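Local coordinates for putative lipoprotein (Pseudomonas protegens, PDB 4KT3) that probably acts as the immunity protein that neutralises its partner type VI secretion effector, a peptidoglycan glycoside hydrolase, and so protects the producing cell, at residues D123-S126 and Q127-G130; R111-M114 and A115-K119; A24-V27 and L28-A31. One frame throughout, in Å; residues are numbered along the deposited sequence.

Interaction 1: residues D123-S126 and Q127-G130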
ATOM      1  N   ASP B 123     -13.079  -3.033 -21.874  1.00 22.12           N
ATOM      2  CA  ASP B 123     -12.918  -1.603 -22.176  1.00 23.73           C
ATOM      3  C   ASP B 123     -11.743  -0.974 -21.424  1.00 23.14           C
ATOM      4  O   ASP B 123     -11.137  -0.010 -21.904  1.00 26.05           O
ATOM      5  CB  ASP B 123     -14.178  -0.809 -21.818  1.00 23.34           C
ATOM      6  CG  ASP B 123     -15.346  -1.078 -22.756  1.00 26.91           C
ATOM      7  OD1 ASP B 123     -16.503  -0.897 -22.313  1.00 26.77           O
ATOM      8  OD2 ASP B 123     -15.119  -1.456 -23.927  1.00 30.32           O
ATOM      9  N   GLU B 124     -11.424  -1.505 -20.246  1.00 22.34           N
ATOM     10  CA  GLU B 124     -10.347  -0.946 -19.424  1.00 18.46           C
ATOM     11  C   GLU B 124      -9.114  -1.860 -19.374  1.00 20.95           C
ATOM     12  O   GLU B 124      -8.328  -1.803 -18.431  1.00 18.33           O
ATOM     13  CB  GLU B 124     -10.861  -0.618 -18.007  1.00 17.63           C
ATOM     14  CG  GLU B 124     -11.351  -1.813 -17.198  1.00 16.96           C
ATOM     15  CD  GLU B 124     -12.180  -1.435 -15.967  1.00 16.73           C
ATOM     16  OE1 GLU B 124     -12.660  -0.283 -15.853  1.00 18.41           O
ATOM     17  OE2 GLU B 124     -12.373  -2.317 -15.110  1.00 18.25           O
ATOM     18  N   LYS B 125      -8.942  -2.688 -20.401  1.00 20.10           N
ATOM     19  CA  LYS B 125      -7.817  -3.626 -20.457  1.00 22.26           C
ATOM     20  C   LYS B 125      -6.466  -2.923 -20.288  1.00 23.15           C
ATOM     21  O   LYS B 125      -5.624  -3.362 -19.503  1.00 21.72           O
ATOM     22  CB  LYS B 125      -7.849  -4.408 -21.775  1.00 23.63           C
ATOM     23  CG  LYS B 125      -6.793  -5.495 -21.880  1.00 31.77           C
ATOM     24  CD  LYS B 125      -6.835  -6.159 -23.253  1.00 38.77           C
ATOM     25  CE  LYS B 125      -5.650  -7.094 -23.461  1.00 43.03           C
ATOM     26  NZ  LYS B 125      -5.427  -7.396 -24.910  1.00 47.71           N
ATOM     27  N   SER B 126      -6.264  -1.838 -21.030  1.00 21.37           N
ATOM     28  CA  SER B 126      -5.028  -1.059 -20.948  1.00 21.26           C
ATOM     29  C   SER B 126      -4.800  -0.493 -19.554  1.00 19.63           C
ATOM     30  O   SER B 126      -3.696  -0.560 -19.020  1.00 20.13           O
ATOM     31  CB  SER B 126      -5.057   0.096 -21.947  1.00 27.07           C
ATOM     32  OG  SER B 126      -4.898  -0.381 -23.264  1.00 40.77           O
ATOM     33  N   GLN B 127      -5.847   0.059 -18.957  1.00 18.45           N
ATOM     34  CA  GLN B 127      -5.712   0.624 -17.623  1.00 18.91           C
ATOM     35  C   GLN B 127      -5.433  -0.501 -16.633  1.00 15.75           C
ATOM     36  O   GLN B 127      -4.640  -0.328 -15.709  1.00 15.65           O
ATOM     37  CB  GLN B 127      -6.961   1.420 -17.228  1.00 19.60           C
ATOM     38  CG  GLN B 127      -7.128   2.742 -17.984  1.00 21.80           C
ATOM     39  CD  GLN B 127      -7.489   2.550 -19.438  1.00 28.89           C
ATOM     40  OE1 GLN B 127      -8.270   1.666 -19.792  1.00 31.43           O
ATOM     41  NE2 GLN B 127      -6.913   3.383 -20.300  1.00 36.51           N
ATOM     42  N   ARG B 128      -6.092  -1.643 -16.799  1.00 16.49           N
ATOM     43  CA  ARG B 128      -5.856  -2.761 -15.903  1.00 14.65           C
ATOM     44  C   ARG B 128      -4.406  -3.221 -16.006  1.00 15.35           C
ATOM     45  O   ARG B 128      -3.773  -3.531 -14.990  1.00 16.61           O
ATOM     46  CB  ARG B 128      -6.823  -3.932 -16.170  1.00 16.13           C
ATOM     47  CG  ARG B 128      -6.651  -5.097 -15.198  1.00 18.94           C
ATOM     48  CD  ARG B 128      -7.815  -6.085 -15.269  1.00 18.14           C
ATOM     49  NE  ARG B 128      -8.058  -6.527 -16.638  1.00 20.62           N
ATOM     50  CZ  ARG B 128      -9.059  -6.117 -17.415  1.00 21.23           C
ATOM     51  NH1 ARG B 128      -9.968  -5.255 -16.978  1.00 18.16           N
ATOM     52  NH2 ARG B 128      -9.152  -6.576 -18.653  1.00 23.04           N
ATOM     53  N   GLU B 129      -3.868  -3.241 -17.224  1.00 16.57           N
ATOM     54  CA  GLU B 129      -2.465  -3.611 -17.419  1.00 20.83           C
ATOM     55  C   GLU B 129      -1.551  -2.679 -16.639  1.00 16.14           C
ATOM     56  O   GLU B 129      -0.492  -3.093 -16.164  1.00 17.09           O
ATOM     57  CB  GLU B 129      -2.100  -3.614 -18.902  1.00 22.69           C
ATOM     58  CG  GLU B 129      -2.743  -4.786 -19.646  1.00 28.58           C
ATOM     59  CD  GLU B 129      -2.637  -4.687 -21.158  1.00 29.20           C
ATOM     60  OE1 GLU B 129      -2.068  -3.695 -21.658  1.00 39.41           O
ATOM     61  OE2 GLU B 129      -3.137  -5.608 -21.843  1.00 33.66           O
ATOM     62  N   GLY B 130      -1.986  -1.431 -16.492  1.00 16.24           N
ATOM     63  CA  GLY B 130      -1.287  -0.448 -15.683  1.00 15.52           C
ATOM     64  C   GLY B 130      -1.207  -0.747 -14.191  1.00 11.48           C
ATOM     65  O   GLY B 130      -0.484  -0.042 -13.467  1.00 13.36           O
TER
HETATM   66  O   HOH W   1     -10.958   2.687 -19.968  1.00 37.52           O
HETATM   67  O   HOH W   2     -10.333  -3.826 -14.408  1.00 15.01           O

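Interaction 2: residues R111-M114 and A115-K119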
ATOM      1  N   ARG B 111     -21.993  -5.692 -11.580  1.00 18.85           N
ATOM      2  CA  ARG B 111     -22.942  -5.739 -12.682  1.00 18.42           C
ATOM      3  C   ARG B 111     -23.835  -4.499 -12.670  1.00 21.71           C
ATOM      4  O   ARG B 111     -24.240  -4.013 -13.724  1.00 19.93           O
ATOM      5  CB  ARG B 111     -23.796  -7.008 -12.635  1.00 20.38           C
ATOM      6  CG  ARG B 111     -23.025  -8.287 -12.943  1.00 22.19           C
ATOM      7  CD  ARG B 111     -23.955  -9.503 -13.042  1.00 25.45           C
ATOM      8  NE  ARG B 111     -24.635  -9.792 -11.782  1.00 26.45           N
ATOM      9  CZ  ARG B 111     -24.192 -10.624 -10.839  1.00 29.34           C
ATOM     10  NH1 ARG B 111     -23.048 -11.270 -10.986  1.00 27.55           N
ATOM     11  NH2 ARG B 111     -24.909 -10.816  -9.735  1.00 27.91           N
ATOM     12  N   ARG B 112     -24.165  -4.005 -11.479  1.00 20.21           N
ATOM     13  CA  ARG B 112     -24.984  -2.804 -11.363  1.00 20.19           C
ATOM     14  C   ARG B 112     -24.205  -1.589 -11.857  1.00 19.25           C
ATOM     15  O   ARG B 112     -24.739  -0.754 -12.585  1.00 21.21           O
ATOM     16  CB  ARG B 112     -25.427  -2.604  -9.916  1.00 23.85           C
ATOM     17  CG  ARG B 112     -26.174  -1.318  -9.644  1.00 33.57           C
ATOM     18  CD  ARG B 112     -26.354  -1.091  -8.139  1.00 38.75           C
ATOM     19  NE  ARG B 112     -26.765  -2.300  -7.424  1.00 41.19           N
ATOM     20  CZ  ARG B 112     -26.780  -2.410  -6.097  1.00 45.63           C
ATOM     21  NH1 ARG B 112     -27.160  -3.545  -5.526  1.00 48.66           N
ATOM     22  NH2 ARG B 112     -26.411  -1.385  -5.335  1.00 44.32           N
ATOM     23  N   VAL B 113     -22.937  -1.499 -11.468  1.00 19.33           N
ATOM     24  CA  VAL B 113     -22.096  -0.392 -11.902  1.00 18.52           C
ATOM     25  C   VAL B 113     -21.976  -0.397 -13.423  1.00 19.62           C
ATOM     26  O   VAL B 113     -22.149   0.635 -14.068  1.00 19.18           O
ATOM     27  CB  VAL B 113     -20.705  -0.476 -11.269  1.00 19.17           C
ATOM     28  CG1 VAL B 113     -19.760   0.544 -11.895  1.00 21.39           C
ATOM     29  CG2 VAL B 113     -20.811  -0.262  -9.771  1.00 20.34           C
HETATM   30  N   MSE B 114     -21.700  -1.565 -13.994  1.00 17.09           N
HETATM   31  CA  MSE B 114     -21.514  -1.680 -15.442  1.00 19.15           C
HETATM   32  C   MSE B 114     -22.790  -1.364 -16.217  1.00 19.82           C
HETATM   33  O   MSE B 114     -22.724  -0.824 -17.319  1.00 20.11           O
HETATM   34  CB  MSE B 114     -20.980  -3.070 -15.817  1.00 17.26           C
HETATM   35  CG  MSE B 114     -19.494  -3.238 -15.467  1.00 14.01           C
HETATM   36 SE   MSE B 114     -18.719  -4.884 -16.102  0.86 19.81          SE
HETATM   37  CE  MSE B 114     -19.626  -6.120 -14.884  1.00 24.47           C
ATOM     38  N   ALA B 115     -23.945  -1.691 -15.649  1.00 18.26           N
ATOM     39  CA  ALA B 115     -25.208  -1.400 -16.316  1.00 19.62           C
ATOM     40  C   ALA B 115     -25.460   0.101 -16.339  1.00 18.26           C
ATOM     41  O   ALA B 115     -26.164   0.598 -17.205  1.00 22.17           O
ATOM     42  CB  ALA B 115     -26.371  -2.128 -15.637  1.00 21.79           C
ATOM     43  N   ARG B 116     -24.864   0.820 -15.393  1.00 20.64           N
ATOM     44  CA  ARG B 116     -24.999   2.274 -15.351  1.00 24.22           C
ATOM     45  C   ARG B 116     -23.987   2.976 -16.255  1.00 22.80           C
ATOM     46  O   ARG B 116     -24.333   3.929 -16.952  1.00 29.14           O
ATOM     47  CB  ARG B 116     -24.859   2.786 -13.919  1.00 19.96           C
ATOM     48  CG  ARG B 116     -26.076   2.486 -13.040  1.00 27.38           C
ATOM     49  CD  ARG B 116     -27.302   3.285 -13.462  1.00 33.46           C
ATOM     50  NE  ARG B 116     -27.043   4.718 -13.392  1.00 33.24           N
ATOM     51  CZ  ARG B 116     -27.911   5.670 -13.708  1.00 41.32           C
ATOM     52  NH1 ARG B 116     -29.137   5.369 -14.128  1.00 41.65           N
ATOM     53  NH2 ARG B 116     -27.541   6.939 -13.596  1.00 43.74           N
ATOM     54  N   THR B 117     -22.738   2.516 -16.242  1.00 19.22           N
ATOM     55  CA  THR B 117     -21.698   3.169 -17.041  1.00 22.83           C
ATOM     56  C   THR B 117     -21.653   2.680 -18.489  1.00 22.33           C
ATOM     57  O   THR B 117     -21.127   3.368 -19.368  1.00 25.79           O
ATOM     58  CB  THR B 117     -20.321   2.946 -16.443  1.00 20.45           C
ATOM     59  OG1 THR B 117     -19.994   1.551 -16.533  1.00 20.84           O
ATOM     60  CG2 THR B 117     -20.283   3.412 -14.989  1.00 22.62           C
ATOM     61  N   GLY B 118     -22.191   1.492 -18.739  1.00 22.12           N
ATOM     62  CA  GLY B 118     -22.149   0.914 -20.075  1.00 24.28           C
ATOM     63  C   GLY B 118     -20.777   0.380 -20.462  1.00 22.03           C
ATOM     64  O   GLY B 118     -20.555   0.021 -21.624  1.00 22.12           O
ATOM     65  N   LYS B 119     -19.866   0.309 -19.487  1.00 21.45           N
ATOM     66  CA  LYS B 119     -18.477  -0.096 -19.713  1.00 22.08           C
ATOM     67  C   LYS B 119     -18.225  -1.540 -19.279  1.00 19.89           C
ATOM     68  O   LYS B 119     -18.946  -2.084 -18.433  1.00 20.40           O
ATOM     69  CB  LYS B 119     -17.534   0.813 -18.925  1.00 24.21           C
ATOM     70  CG  LYS B 119     -17.618   2.284 -19.287  1.00 30.24           C
ATOM     71  CD  LYS B 119     -17.156   2.528 -20.704  1.00 36.26           C
ATOM     72  CE  LYS B 119     -17.007   4.020 -20.984  1.00 38.75           C
ATOM     73  NZ  LYS B 119     -18.284   4.744 -20.756  1.00 41.47           N
TER

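Interaction 3: residues A24-V27 and L28-A31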
ATOM      1  N   ALA B  24     -16.495   4.243  -4.707  1.00 18.93           N
ATOM      2  CA  ALA B  24     -15.486   3.206  -4.902  1.00 16.79           C
ATOM      3  C   ALA B  24     -15.069   2.615  -3.551  1.00 19.09           C
ATOM      4  O   ALA B  24     -14.863   1.412  -3.433  1.00 18.94           O
ATOM      5  CB  ALA B  24     -14.275   3.764  -5.644  1.00 17.11           C
ATOM      6  N   GLU B  25     -14.962   3.457  -2.527  1.00 19.83           N
ATOM      7  CA  GLU B  25     -14.619   2.958  -1.203  1.00 19.08           C
ATOM      8  C   GLU B  25     -15.725   2.038  -0.678  1.00 19.28           C
ATOM      9  O   GLU B  25     -15.456   1.030  -0.023  1.00 20.29           O
ATOM     10  CB  GLU B  25     -14.397   4.098  -0.206  1.00 18.69           C
ATOM     11  CG  GLU B  25     -13.847   3.599   1.113  1.00 22.55           C
ATOM     12  CD  GLU B  25     -13.847   4.661   2.194  1.00 32.52           C
ATOM     13  OE1 GLU B  25     -13.450   5.810   1.922  1.00 36.34           O
ATOM     14  OE2 GLU B  25     -14.248   4.339   3.327  1.00 34.81           O
ATOM     15  N   GLN B  26     -16.973   2.386  -0.958  1.00 18.95           N
ATOM     16  CA  GLN B  26     -18.074   1.545  -0.514  1.00 22.04           C
ATOM     17  C   GLN B  26     -18.054   0.197  -1.239  1.00 22.02           C
ATOM     18  O   GLN B  26     -18.341  -0.839  -0.629  1.00 21.71           O
ATOM     19  CB  GLN B  26     -19.416   2.260  -0.666  1.00 24.87           C
ATOM     20  CG  GLN B  26     -19.584   3.404   0.322  1.00 34.39           C
ATOM     21  CD  GLN B  26     -19.321   2.981   1.768  1.00 37.30           C
ATOM     22  OE1 GLN B  26     -19.871   1.986   2.246  1.00 38.46           O
ATOM     23  NE2 GLN B  26     -18.469   3.736   2.466  1.00 40.84           N
ATOM     24  N   VAL B  27     -17.684   0.207  -2.519  1.00 20.93           N
ATOM     25  CA  VAL B  27     -17.482  -1.033  -3.262  1.00 18.61           C
ATOM     26  C   VAL B  27     -16.387  -1.863  -2.585  1.00 17.43           C
ATOM     27  O   VAL B  27     -16.562  -3.055  -2.334  1.00 18.81           O
ATOM     28  CB  VAL B  27     -17.106  -0.764  -4.749  1.00 18.78           C
ATOM     29  CG1 VAL B  27     -16.700  -2.047  -5.454  1.00 19.50           C
ATOM     30  CG2 VAL B  27     -18.278  -0.120  -5.492  1.00 21.74           C
ATOM     31  N   LEU B  28     -15.250  -1.237  -2.290  1.00 18.04           N
ATOM     32  CA  LEU B  28     -14.166  -1.933  -1.603  1.00 15.35           C
ATOM     33  C   LEU B  28     -14.651  -2.531  -0.281  1.00 20.14           C
ATOM     34  O   LEU B  28     -14.335  -3.679   0.053  1.00 18.11           O
ATOM     35  CB  LEU B  28     -12.988  -0.984  -1.360  1.00 16.07           C
ATOM     36  CG  LEU B  28     -11.837  -1.608  -0.572  1.00 17.62           C
ATOM     37  CD1 LEU B  28     -11.262  -2.815  -1.316  1.00 20.62           C
ATOM     38  CD2 LEU B  28     -10.747  -0.585  -0.304  1.00 17.85           C
ATOM     39  N   ARG B  29     -15.425  -1.764   0.478  1.00 18.20           N
ATOM     40  CA  ARG B  29     -15.908  -2.256   1.769  1.00 20.70           C
ATOM     41  C   ARG B  29     -16.781  -3.502   1.620  1.00 20.21           C
ATOM     42  O   ARG B  29     -16.686  -4.433   2.422  1.00 24.67           O
ATOM     43  CB  ARG B  29     -16.637  -1.156   2.530  1.00 21.61           C
ATOM     44  CG  ARG B  29     -15.695  -0.156   3.157  1.00 23.16           C
ATOM     45  CD  ARG B  29     -16.435   0.958   3.863  1.00 25.02           C
ATOM     46  NE  ARG B  29     -15.502   1.984   4.324  1.00 26.39           N
ATOM     47  CZ  ARG B  29     -14.810   1.921   5.457  1.00 26.57           C
ATOM     48  NH1 ARG B  29     -14.941   0.882   6.273  1.00 31.78           N
ATOM     49  NH2 ARG B  29     -13.988   2.908   5.782  1.00 26.12           N
ATOM     50  N   VAL B  30     -17.604  -3.534   0.577  1.00 23.92           N
ATOM     51  CA  VAL B  30     -18.361  -4.739   0.244  1.00 23.47           C
ATOM     52  C   VAL B  30     -17.386  -5.876  -0.084  1.00 23.75           C
ATOM     53  O   VAL B  30     -17.505  -6.981   0.446  1.00 28.42           O
ATOM     54  CB  VAL B  30     -19.351  -4.488  -0.919  1.00 23.56           C
ATOM     55  CG1 VAL B  30     -19.984  -5.799  -1.406  1.00 27.97           C
ATOM     56  CG2 VAL B  30     -20.463  -3.531  -0.482  1.00 27.30           C
ATOM     57  N   ALA B  31     -16.415  -5.603  -0.942  1.00 23.41           N
ATOM     58  CA  ALA B  31     -15.401  -6.600  -1.280  1.00 25.57           C
ATOM     59  C   ALA B  31     -14.709  -7.182  -0.049  1.00 26.52           C
ATOM     60  O   ALA B  31     -14.512  -8.390   0.031  1.00 28.78           O
ATOM     61  CB  ALA B  31     -14.368  -5.999  -2.212  1.00 23.18           C
TER

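Interaction 1: residues D123-S126 and Q127-G130
Chi1 of 63° lifts Glu124 CG between its own backbone N and carbonyl carbon, while a bend at chi3 of 53° turns the guanidinium of Arg128 back toward it along the first turn of helix 125-129. The two side chains meet at about a right angle, their flat groups tilted 58° to one another. Arg128 NH1 comes to rest alongside the glutamate chain, 3.7 Å from Glu124 CG, and one guanidinium face lies over Glu124 O and Lys125 CA. The charged ends stop short of a salt bridge, with Glu124 OE2 and Arg128 NH1 4.2 Å apart. A water in the plane of the guanidinium spans that interval: it donates to Glu124 OE2 at 2.6 Å and accepts from Arg128 NH1 at 3.0 Å. Glu124 occupies the N-cap position, and its carbonyl oxygen starts the helical bonding by accepting from Arg128 N at 2.8 Å. One residue further on, Lys125 and Glu129 also stay beyond salt-bridge distance; the closest side-chain approach is Lys125 CE to Glu129 OE2 at 3.3 Å. A second water donates to Gln127 OE1 and, weakly, to Asp123 O.

Further partners hold the buried pair in place. Ser86 and Thr89 bond the two carboxylate oxygens of Glu124; Glu134 forms a salt bridge with Arg128 NE, and Leu121 O bonds NH1. Dividing the charges among water, hydroxyls, a backbone carbonyl and a second carboxylate fixes both groups without direct ion pairing between them, and the hydroxyls, the water and the nearby guanidinium would probably favour a charged Glu124.

Interaction 2: residues R111-M114 and A115-K119
Met114, present as selenomethionine, presses its CG to within 3.2 Å of Lys119 O, so that a nonpolar methylene faces a backbone carbonyl five residues further on. The selenium follows at 3.7 Å from the same Lys119 O. Chi1 of -75° sets CG beside the backbone N of Met114, which carries the thioether analogue along the side of the helix where the chain returns after its last turn.

That return starts at Gly118, the first residue to leave helical geometry, with a phi of 75°. Gly118 N still reaches back to Met114 O at 2.8 Å, completing a final i to i+4 bond before the backbone swings away. Inside the last turn the bonding is uneven. Thr117 N meets Val113 O squarely at 2.9 Å, whereas Arg116 N divides itself between Arg112 O at 3.2 Å and a weak bond to Val113 O.

Thr117 then bonds in two directions at the helix end. Its chi1 of 66° holds OG1 between the backbone N and the carbonyl carbon, from where it accepts a hydrogen bond from Lys119 N at 3.2 Å and forms an ST turn. The same hydroxyl is bonded to Asn88 O, which ties the end of the helix to the loop after strand 78-86. Its methyl, CG2, also lies beside Val113 O, at 3.5 Å. On another side, Arg112 and Arg116 reach past the turn to bond Leu9 O and Ile14 O, fastening the N-terminal segment to the helix.

Taken together, these features make a helix C-terminus ended by a positive-phi glycine, where an ST turn at the last helical residue of 104-117 secures the departing chain.

Interaction 3: residues A24-V27 and L28-A31
Leu28 and Ala31 build the tight side of this part of helix 21-34 together with Ala24 and Val27, all four being buried. Small and branched side chains lie here close against the backbone of the preceding turn: Leu28 CB sits 3.5 Å from Glu25 O, and partly exposed Val30 brings CG2 to 3.4 Å from Gln26 O. Regular bonds run beneath them, such as the nearly straight Ala31 N to Val27 O at 2.9 Å.

The looser, partly exposed side belongs to Glu25, Gln26 and Arg29. With Glu25 CG anti to the backbone N (chi1 -172°), its extended chain carries the carboxylate out to the guanidinium of Arg29. There a salt bridge forms in which a single carboxylate oxygen serves two donors. Glu25 OE2 takes Arg29 NE at 2.8 Å through its anti lone pair, and Arg29 NH2 at 2.9 Å nearly along its C-O axis. The oxygen lies at the guanidinium edge, 6° out of its plane, although the carboxylate is turned 46° against it. Gln26 crosses the arginine chain obliquely, with NE2 3.7 Å from Arg29 CD and its amide almost parallel to the guanidinium.

Inward, Ala24 and Leu28 rest on Phe65 of strand 62-69 and Val85 of strand 78-86, while Val27 and Ala31 meet Leu106 of helix 104-117, which places helix 21-34 against both the sheet and its companion helix.

Along the chain the three contacts come in the order interaction 3, interaction 2, interaction 1, one on each of the three helices that accompany the five-stranded antiparallel sheet. Interaction 3 lies nearest the middle of the chain, its centre about 16 Å from that of interaction 2 and about 20 Å from that of interaction 1. Helices 104-117 and 125-129 are successive, and the centres of interactions 1 and 2 stand about 17 Å apart, though Asp123 and Gly118 pack where the chain passes between them. Interaction 3 packs on strand 78-86, interaction 2 reaches the loop after it and interaction 1 touches both, tying all three helices to this part of the fold.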